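Local coordinates for protein glucose-6-phosphate isomerase (Thermus thermophilus, PDB 1ZZG) that probably catalyses the reversible isomerisation of glucose 6-phosphate to fructose 6-phosphate, a step shared by glycolysis and gluconeogenesis, at residues P13-L16 / S17-P21; V56-Y59 / R60-N63; L147-D150 / W151-H154. All blocks are in the same frame, centred on the assembly; numbering follows the deposited sequence.

Contact 1 (P13-L16 / S17-P21)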
loop_
_atom_site.group_PDB
_atom_site.type_symbol
_atom_site.label_atom_id
_atom_site.label_comp_id
_atom_site.label_asym_id
_atom_site.label_seq_id
_atom_site.Cartn_x
_atom_site.Cartn_y
_atom_site.Cartn_z
ATOM N N PRO A 13 -11.784 -9.980 -29.281
ATOM C CA PRO A 13 -11.715 -11.244 -30.026
ATOM C C PRO A 13 -11.028 -11.065 -31.383
ATOM O O PRO A 13 -10.298 -11.945 -31.834
ATOM C CB PRO A 13 -13.185 -11.642 -30.149
ATOM C CG PRO A 13 -13.778 -11.099 -28.876
ATOM C CD PRO A 13 -13.158 -9.718 -28.817
ATOM N N GLU A 14 -11.255 -9.922 -32.024
ATOM C CA GLU A 14 -10.639 -9.664 -33.319
ATOM C C GLU A 14 -9.155 -9.343 -33.159
ATOM O O GLU A 14 -8.322 -9.724 -33.983
ATOM C CB GLU A 14 -11.361 -8.506 -34.021
ATOM C CG GLU A 14 -10.809 -8.098 -35.383
ATOM C CD GLU A 14 -9.498 -7.341 -35.296
ATOM O OE1 GLU A 14 -9.271 -6.674 -34.262
ATOM O OE2 GLU A 14 -8.702 -7.397 -36.263
ATOM N N ALA A 15 -8.831 -8.641 -32.084
ATOM C CA ALA A 15 -7.459 -8.257 -31.824
ATOM C C ALA A 15 -6.610 -9.472 -31.475
ATOM O O ALA A 15 -5.449 -9.567 -31.870
ATOM C CB ALA A 15 -7.417 -7.239 -30.703
ATOM N N LEU A 16 -7.201 -10.401 -30.735
ATOM C CA LEU A 16 -6.507 -11.619 -30.347
ATOM C C LEU A 16 -6.171 -12.385 -31.625
ATOM O O LEU A 16 -5.028 -12.782 -31.855
ATOM C CB LEU A 16 -7.412 -12.457 -29.458
ATOM C CG LEU A 16 -6.813 -13.779 -28.984
ATOM C CD1 LEU A 16 -5.553 -13.514 -28.182
ATOM C CD2 LEU A 16 -7.838 -14.517 -28.150
ATOM N N SER A 17 -7.182 -12.565 -32.464
ATOM C CA SER A 17 -7.012 -13.261 -33.730
ATOM C C SER A 17 -5.927 -12.588 -34.576
ATOM O O SER A 17 -4.993 -13.246 -35.037
ATOM C CB SER A 17 -8.338 -13.273 -34.494
ATOM O OG SER A 17 -8.272 -14.135 -35.614
ATOM N N ARG A 18 -6.036 -11.274 -34.761
ATOM C CA ARG A 18 -5.070 -10.534 -35.566
ATOM C C ARG A 18 -3.641 -10.577 -35.031
ATOM O O ARG A 18 -2.683 -10.568 -35.807
ATOM C CB ARG A 18 -5.507 -9.074 -35.714
ATOM C CG ARG A 18 -4.721 -8.316 -36.767
ATOM C CD ARG A 18 -5.315 -6.937 -37.066
ATOM N NE ARG A 18 -4.847 -5.897 -36.149
ATOM C CZ ARG A 18 -5.561 -5.384 -35.148
ATOM N NH1 ARG A 18 -6.796 -5.809 -34.915
ATOM N NH2 ARG A 18 -5.041 -4.433 -34.382
ATOM N N HIS A 19 -3.494 -10.616 -33.709
ATOM C CA HIS A 19 -2.170 -10.659 -33.106
ATOM C C HIS A 19 -1.741 -12.078 -32.744
ATOM O O HIS A 19 -0.721 -12.277 -32.085
ATOM C CB HIS A 19 -2.124 -9.757 -31.865
ATOM C CG HIS A 19 -2.328 -8.306 -32.171
ATOM N ND1 HIS A 19 -3.577 -7.744 -32.328
ATOM C CD2 HIS A 19 -1.438 -7.312 -32.404
ATOM C CE1 HIS A 19 -3.448 -6.469 -32.645
ATOM N NE2 HIS A 19 -2.160 -6.181 -32.698
ATOM N N GLY A 20 -2.517 -13.061 -33.191
ATOM C CA GLY A 20 -2.208 -14.452 -32.904
ATOM C C GLY A 20 -0.759 -14.834 -33.165
ATOM O O GLY A 20 -0.081 -15.336 -32.266
ATOM N N PRO A 21 -0.255 -14.615 -34.390
ATOM C CA PRO A 21 1.130 -14.944 -34.756
ATOM C C PRO A 21 2.170 -14.262 -33.869
ATOM O O PRO A 21 3.180 -14.867 -33.502
ATOM C CB PRO A 21 1.215 -14.483 -36.207
ATOM C CG PRO A 21 -0.174 -14.767 -36.710
ATOM C CD PRO A 21 -1.029 -14.226 -35.584
#
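E14 and R18 both turn CG away from their own backbone nitrogen, with chi1 179° and -168°. The E14 chain then bends at chi2 and the R18 chain at chi3. These bends bring the two charged ends together one helical turn apart, at the end of helix 12-18. The result is an i/i+4 salt bridge made by a single nitrogen. R18 NH1 faces both carboxylate oxygens, at 2.7 Å from E14 OE1 and 2.8 Å from E14 OE2. The hydrogen bond goes to OE2, on its syn lone pair. The two flat groups are nearly coplanar, 14° apart, and the carboxylate comes to the guanidinium at its edge. One face of the guanidinium has H19 CE1 near its rim.

H19 closes the helix. It is the first residue to leave helical angles, and it is also at the N-cap position of helix 20-32. Its CG lies beside its own backbone N, which turns the ring back toward the preceding turn. There H19 ND1 donates to A15 O at 2.7 Å, in the ring plane, and this fixes the rotation of the imidazole. H19 N donates to the same A15 O at 2.9 Å, from the opposite face of the peptide plane. Two N-H groups of one residue thus grip one carbonyl. The chain tightens here as well. H19 N has a second, weak bond to L16 O at 3.2 Å, and G20 N bonds to S17 O.

The salt bridge is on the exposed side of the turn. L16 and H19 pack against helix 228-238, L16 on K231 and L234, H19 on L234 and L238. L16 also touches L224 and E225 of the loop before that helix. The junction of helices 12-18 and 20-32 thus lies against helix 228-238.

Contact 2 (V56-Y59 / R60-N63)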
loop_
_atom_site.group_PDB
_atom_site.type_symbol
_atom_site.label_atom_id
_atom_site.label_comp_id
_atom_site.label_asym_id
_atom_site.label_seq_id
_atom_site.Cartn_x
_atom_site.Cartn_y
_atom_site.Cartn_z
ATOM N N VAL A 56 10.057 -28.288 3.845
ATOM C CA VAL A 56 9.610 -27.089 4.546
ATOM C C VAL A 56 8.616 -27.480 5.641
ATOM O O VAL A 56 8.727 -27.031 6.784
ATOM C CB VAL A 56 8.938 -26.090 3.568
ATOM C CG1 VAL A 56 8.236 -24.973 4.338
ATOM C CG2 VAL A 56 9.991 -25.501 2.638
ATOM N N ARG A 57 7.650 -28.327 5.297
ATOM C CA ARG A 57 6.657 -28.768 6.270
ATOM C C ARG A 57 7.302 -29.489 7.454
ATOM O O ARG A 57 6.960 -29.233 8.608
ATOM C CB ARG A 57 5.635 -29.705 5.616
ATOM C CG ARG A 57 4.554 -29.027 4.776
ATOM C CD ARG A 57 3.621 -30.092 4.195
ATOM N NE ARG A 57 2.497 -29.558 3.426
ATOM C CZ ARG A 57 1.535 -28.804 3.943
ATOM N NH1 ARG A 57 1.566 -28.492 5.230
ATOM N NH2 ARG A 57 0.536 -28.378 3.181
ATOM N N ARG A 58 8.225 -30.398 7.173
ATOM C CA ARG A 58 8.874 -31.137 8.250
ATOM C C ARG A 58 9.622 -30.204 9.197
ATOM O O ARG A 58 9.605 -30.397 10.414
ATOM C CB ARG A 58 9.820 -32.193 7.676
ATOM C CG ARG A 58 9.101 -33.327 6.938
ATOM C CD ARG A 58 8.078 -34.044 7.830
ATOM N NE ARG A 58 6.735 -33.458 7.793
ATOM C CZ ARG A 58 5.915 -33.521 6.746
ATOM N NH1 ARG A 58 6.295 -34.144 5.637
ATOM N NH2 ARG A 58 4.708 -32.972 6.807
ATOM N N TYR A 59 10.269 -29.187 8.638
ATOM C CA TYR A 59 11.003 -28.225 9.450
ATOM C C TYR A 59 10.043 -27.457 10.350
ATOM O O TYR A 59 10.324 -27.237 11.526
ATOM C CB TYR A 59 11.759 -27.230 8.564
ATOM C CG TYR A 59 12.385 -26.097 9.347
ATOM C CD1 TYR A 59 13.488 -26.317 10.171
ATOM C CD2 TYR A 59 11.854 -24.810 9.285
ATOM C CE1 TYR A 59 14.044 -25.280 10.913
ATOM C CE2 TYR A 59 12.401 -23.773 10.019
ATOM C CZ TYR A 59 13.495 -24.012 10.830
ATOM O OH TYR A 59 14.042 -22.972 11.542
ATOM N N ARG A 60 8.910 -27.048 9.787
ATOM C CA ARG A 60 7.912 -26.292 10.536
ATOM C C ARG A 60 7.380 -27.120 11.693
ATOM O O ARG A 60 7.324 -26.657 12.833
ATOM C CB ARG A 60 6.754 -25.888 9.614
ATOM C CG ARG A 60 5.722 -24.971 10.258
ATOM C CD ARG A 60 4.600 -25.715 10.990
ATOM N NE ARG A 60 3.694 -24.758 11.628
ATOM C CZ ARG A 60 3.951 -24.133 12.776
ATOM N NH1 ARG A 60 5.084 -24.377 13.433
ATOM N NH2 ARG A 60 3.096 -23.231 13.248
ATOM N N GLU A 61 6.989 -28.352 11.380
ATOM C CA GLU A 61 6.450 -29.273 12.369
ATOM C C GLU A 61 7.421 -29.546 13.511
ATOM O O GLU A 61 7.004 -29.795 14.642
ATOM C CB GLU A 61 6.054 -30.576 11.679
ATOM C CG GLU A 61 4.789 -30.447 10.846
ATOM C CD GLU A 61 4.593 -31.607 9.895
ATOM O OE1 GLU A 61 5.098 -32.707 10.184
ATOM O OE2 GLU A 61 3.924 -31.422 8.862
ATOM N N ALA A 62 8.716 -29.487 13.221
ATOM C CA ALA A 62 9.729 -29.731 14.242
ATOM C C ALA A 62 9.918 -28.505 15.138
ATOM O O ALA A 62 10.645 -28.559 16.134
ATOM C CB ALA A 62 11.050 -30.110 13.584
ATOM N N ASN A 63 9.252 -27.407 14.792
ATOM C CA ASN A 63 9.362 -26.175 15.567
ATOM C C ASN A 63 8.015 -25.556 15.900
ATOM O O ASN A 63 7.723 -24.431 15.501
ATOM C CB ASN A 63 10.219 -25.172 14.804
ATOM C CG ASN A 63 11.657 -25.620 14.693
ATOM O OD1 ASN A 63 12.432 -25.482 15.637
ATOM N ND2 ASN A 63 12.020 -26.177 13.540
#
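R58 and E61 run side by side and point the same way, one turn apart on helix 52-61. This is an i/i+3 salt bridge near the end of the helix that leads into strand 68-72 of the five-stranded parallel sheet, in the SIS-type alpha/beta fold of phosphoglucose isomerase. R58 holds the carboxylate side-on with two nitrogens, one to each oxygen. The guanidinium and carboxylate planes are 45° apart, so the two bonds differ. R58 NH2 to E61 OE2 is 2.7 Å and nearly straight; it arrives on the syn side, and the oxygen lies in the guanidinium plane. R58 NE to E61 OE1 is 3.0 Å, and this oxygen is met from above the carboxylate plane. The R58 chain bends at chi2 (-57°) and again at chi3 to fold its head back alongside E61. R57 CB lies over one face of the R58 guanidinium. The polar end of R57 itself turns elsewhere, to a salt bridge with D207.

Y59 and N63 meet quite differently. N63 ND2 lies over one face of the Y59 ring, toward its rim, 3.4 Å from Y59 CE1. The amide is inclined, 52° from the ring plane. The same nitrogen is tied to the backbone of Y59, while N63 OD1 accepts from W65 NE1. Both ends of the amide are used, which sets its flip. Y59 also packs on L197 and F201 of helix 193-201 and on K176 of strand 176-179, and V56 touches A200 and F178. The inner side of helix 52-61 is covered in this way.

E61 N bonds R57 O at 2.9 Å. A62 N divides between R58 O at 3.1 Å and, weakly, Y59 O. Y59 O also accepts from N63 ND2 at 2.8 Å, and the oxygen lies in the N63 amide plane.

Contact 3 (L147-D150 / W151-H154)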
loop_
_atom_site.group_PDB
_atom_site.type_symbol
_atom_site.label_atom_id
_atom_site.label_comp_id
_atom_site.label_asym_id
_atom_site.label_seq_id
_atom_site.Cartn_x
_atom_site.Cartn_y
_atom_site.Cartn_z
ATOM N N LEU A 147 19.231 -15.745 24.328
ATOM C CA LEU A 147 19.052 -17.185 24.160
ATOM C C LEU A 147 20.286 -18.045 24.412
ATOM O O LEU A 147 20.180 -19.270 24.517
ATOM C CB LEU A 147 18.522 -17.471 22.754
ATOM C CG LEU A 147 17.154 -16.856 22.460
ATOM C CD1 LEU A 147 16.804 -17.068 20.999
ATOM C CD2 LEU A 147 16.107 -17.484 23.366
ATOM N N GLY A 148 21.452 -17.412 24.499
ATOM C CA GLY A 148 22.676 -18.157 24.731
ATOM C C GLY A 148 22.999 -19.136 23.614
ATOM O O GLY A 148 22.917 -18.797 22.434
ATOM N N GLU A 149 23.359 -20.359 23.988
ATOM C CA GLU A 149 23.710 -21.399 23.025
ATOM C C GLU A 149 22.559 -21.857 22.146
ATOM O O GLU A 149 22.770 -22.520 21.132
ATOM C CB GLU A 149 24.285 -22.618 23.754
ATOM C CG GLU A 149 25.730 -22.459 24.130
ATOM C CD GLU A 149 26.582 -22.134 22.925
ATOM O OE1 GLU A 149 26.679 -22.981 22.011
ATOM O OE2 GLU A 149 27.148 -21.025 22.887
ATOM N N ASP A 150 21.340 -21.510 22.531
ATOM C CA ASP A 150 20.183 -21.929 21.765
ATOM C C ASP A 150 19.779 -20.926 20.687
ATOM O O ASP A 150 18.730 -21.075 20.068
ATOM C CB ASP A 150 19.010 -22.183 22.711
ATOM C CG ASP A 150 17.920 -23.011 22.071
ATOM O OD1 ASP A 150 18.232 -24.116 21.575
ATOM O OD2 ASP A 150 16.754 -22.558 22.063
ATOM N N TRP A 151 20.608 -19.914 20.446
ATOM C CA TRP A 151 20.271 -18.915 19.437
ATOM C C TRP A 151 20.185 -19.487 18.023
ATOM O O TRP A 151 19.288 -19.131 17.260
ATOM C CB TRP A 151 21.268 -17.744 19.453
ATOM C CG TRP A 151 22.652 -18.049 18.931
ATOM C CD1 TRP A 151 23.725 -18.487 19.656
ATOM C CD2 TRP A 151 23.114 -17.903 17.578
ATOM N NE1 TRP A 151 24.825 -18.616 18.843
ATOM C CE2 TRP A 151 24.482 -18.266 17.562
ATOM C CE3 TRP A 151 22.506 -17.500 16.377
ATOM C CZ2 TRP A 151 25.259 -18.239 16.389
ATOM C CZ3 TRP A 151 23.277 -17.474 15.209
ATOM C CH2 TRP A 151 24.640 -17.841 15.227
ATOM N N ARG A 152 21.108 -20.376 17.677
ATOM C CA ARG A 152 21.125 -20.963 16.340
ATOM C C ARG A 152 19.802 -21.563 15.890
ATOM O O ARG A 152 19.473 -21.513 14.704
ATOM C CB ARG A 152 22.221 -22.021 16.239
ATOM C CG ARG A 152 23.610 -21.447 16.432
ATOM C CD ARG A 152 24.711 -22.449 16.124
ATOM N NE ARG A 152 26.017 -21.819 16.282
ATOM C CZ ARG A 152 26.578 -21.553 17.458
ATOM N NH1 ARG A 152 25.953 -21.875 18.584
ATOM N NH2 ARG A 152 27.749 -20.932 17.506
ATOM N N ARG A 153 19.039 -22.126 16.822
ATOM C CA ARG A 153 17.767 -22.734 16.463
ATOM C C ARG A 153 16.729 -21.681 16.090
ATOM O O ARG A 153 15.743 -21.991 15.423
ATOM C CB ARG A 153 17.226 -23.584 17.617
ATOM C CG ARG A 153 16.060 -24.483 17.214
ATOM C CD ARG A 153 15.444 -25.228 18.397
ATOM N NE ARG A 153 14.339 -26.085 17.966
ATOM C CZ ARG A 153 13.498 -26.708 18.791
ATOM N NH1 ARG A 153 13.622 -26.576 20.105
ATOM N NH2 ARG A 153 12.525 -27.461 18.299
ATOM N N HIS A 154 16.957 -20.441 16.521
ATOM C CA HIS A 154 16.018 -19.356 16.253
ATOM C C HIS A 154 16.324 -18.542 14.990
ATOM O O HIS A 154 15.655 -17.546 14.713
ATOM C CB HIS A 154 15.948 -18.427 17.472
ATOM C CG HIS A 154 15.351 -19.070 18.685
ATOM N ND1 HIS A 154 14.109 -18.728 19.175
ATOM C CD2 HIS A 154 15.812 -20.059 19.489
ATOM C CE1 HIS A 154 13.830 -19.479 20.227
ATOM N NE2 HIS A 154 14.846 -20.295 20.438
HETATM O O HOH W 1 27.825 -20.146 20.544
#
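L147 and H154 meet across a 3-10 turn. The turn joins helix 130-147 to strand 155-159, within a beta-alpha-beta crossover from strand 118-124. The H154 side chain can be followed outward. Its CB is 3.9 Å from L147 CD1. CG, beside the backbone N (chi1 -66°), is 3.4 Å from L147 CD1, and one ring face is against the leucine. L147 CD1 stands over the centre of the ring, 3.5 Å from its centroid, in a CH-pi contact that also takes in CE1. ND1 is hydrogen-bonded to T118 O, outside the turn. On the other edge, CD2 comes to 3.1 Å from D150 O, near the ring plane. NE2, at the tip, gives a weak hydrogen bond to D150 OD2 at 3.4 Å. The D150 carboxylate is nearly perpendicular to the ring, with the planes 82° apart.

G148, with positive phi, ends the helix and turns its carbonyl back into the bend. G148 O accepts from W151 N, from above the carbonyl plane, and also meets W151 CD1 at the indole edge. The indole packs on L140 and L143 of helix 130-147, and K144 adds a cation-pi contact. R152 CG covers the middle of one indole face.

The R152 guanidinium has W151 NE1 over one face. Its main charged partner is E173, through NH2. E149 OE1 makes a long salt bridge with R152 NH1, at 3.7 Å. A water spans that pair: it donates to E149 OE2 at 2.6 Å and accepts from R152 NH2 at 3.1 Å.

How the contacts relate
Contacts 2 and 3 are neighbours, with centres about 17 Å apart on the same side of the chain's centre. R153 of contact 3 joins them through weak hydrogen bonds. Its NE reaches N63 OD1 and its NH2 reaches A62 O, each at 3.1 Å. W65 touches both: its NE1 is hydrogen-bonded to N63 OD1 and its ring meets that of H154. Contact 1 is on the opposite side of the chain's centre. Its centre is about 48 Å from that of contact 2 and about 60 Å from that of contact 3, and it touches neither. All three lie away from the predicted active-site residues E267 and K406.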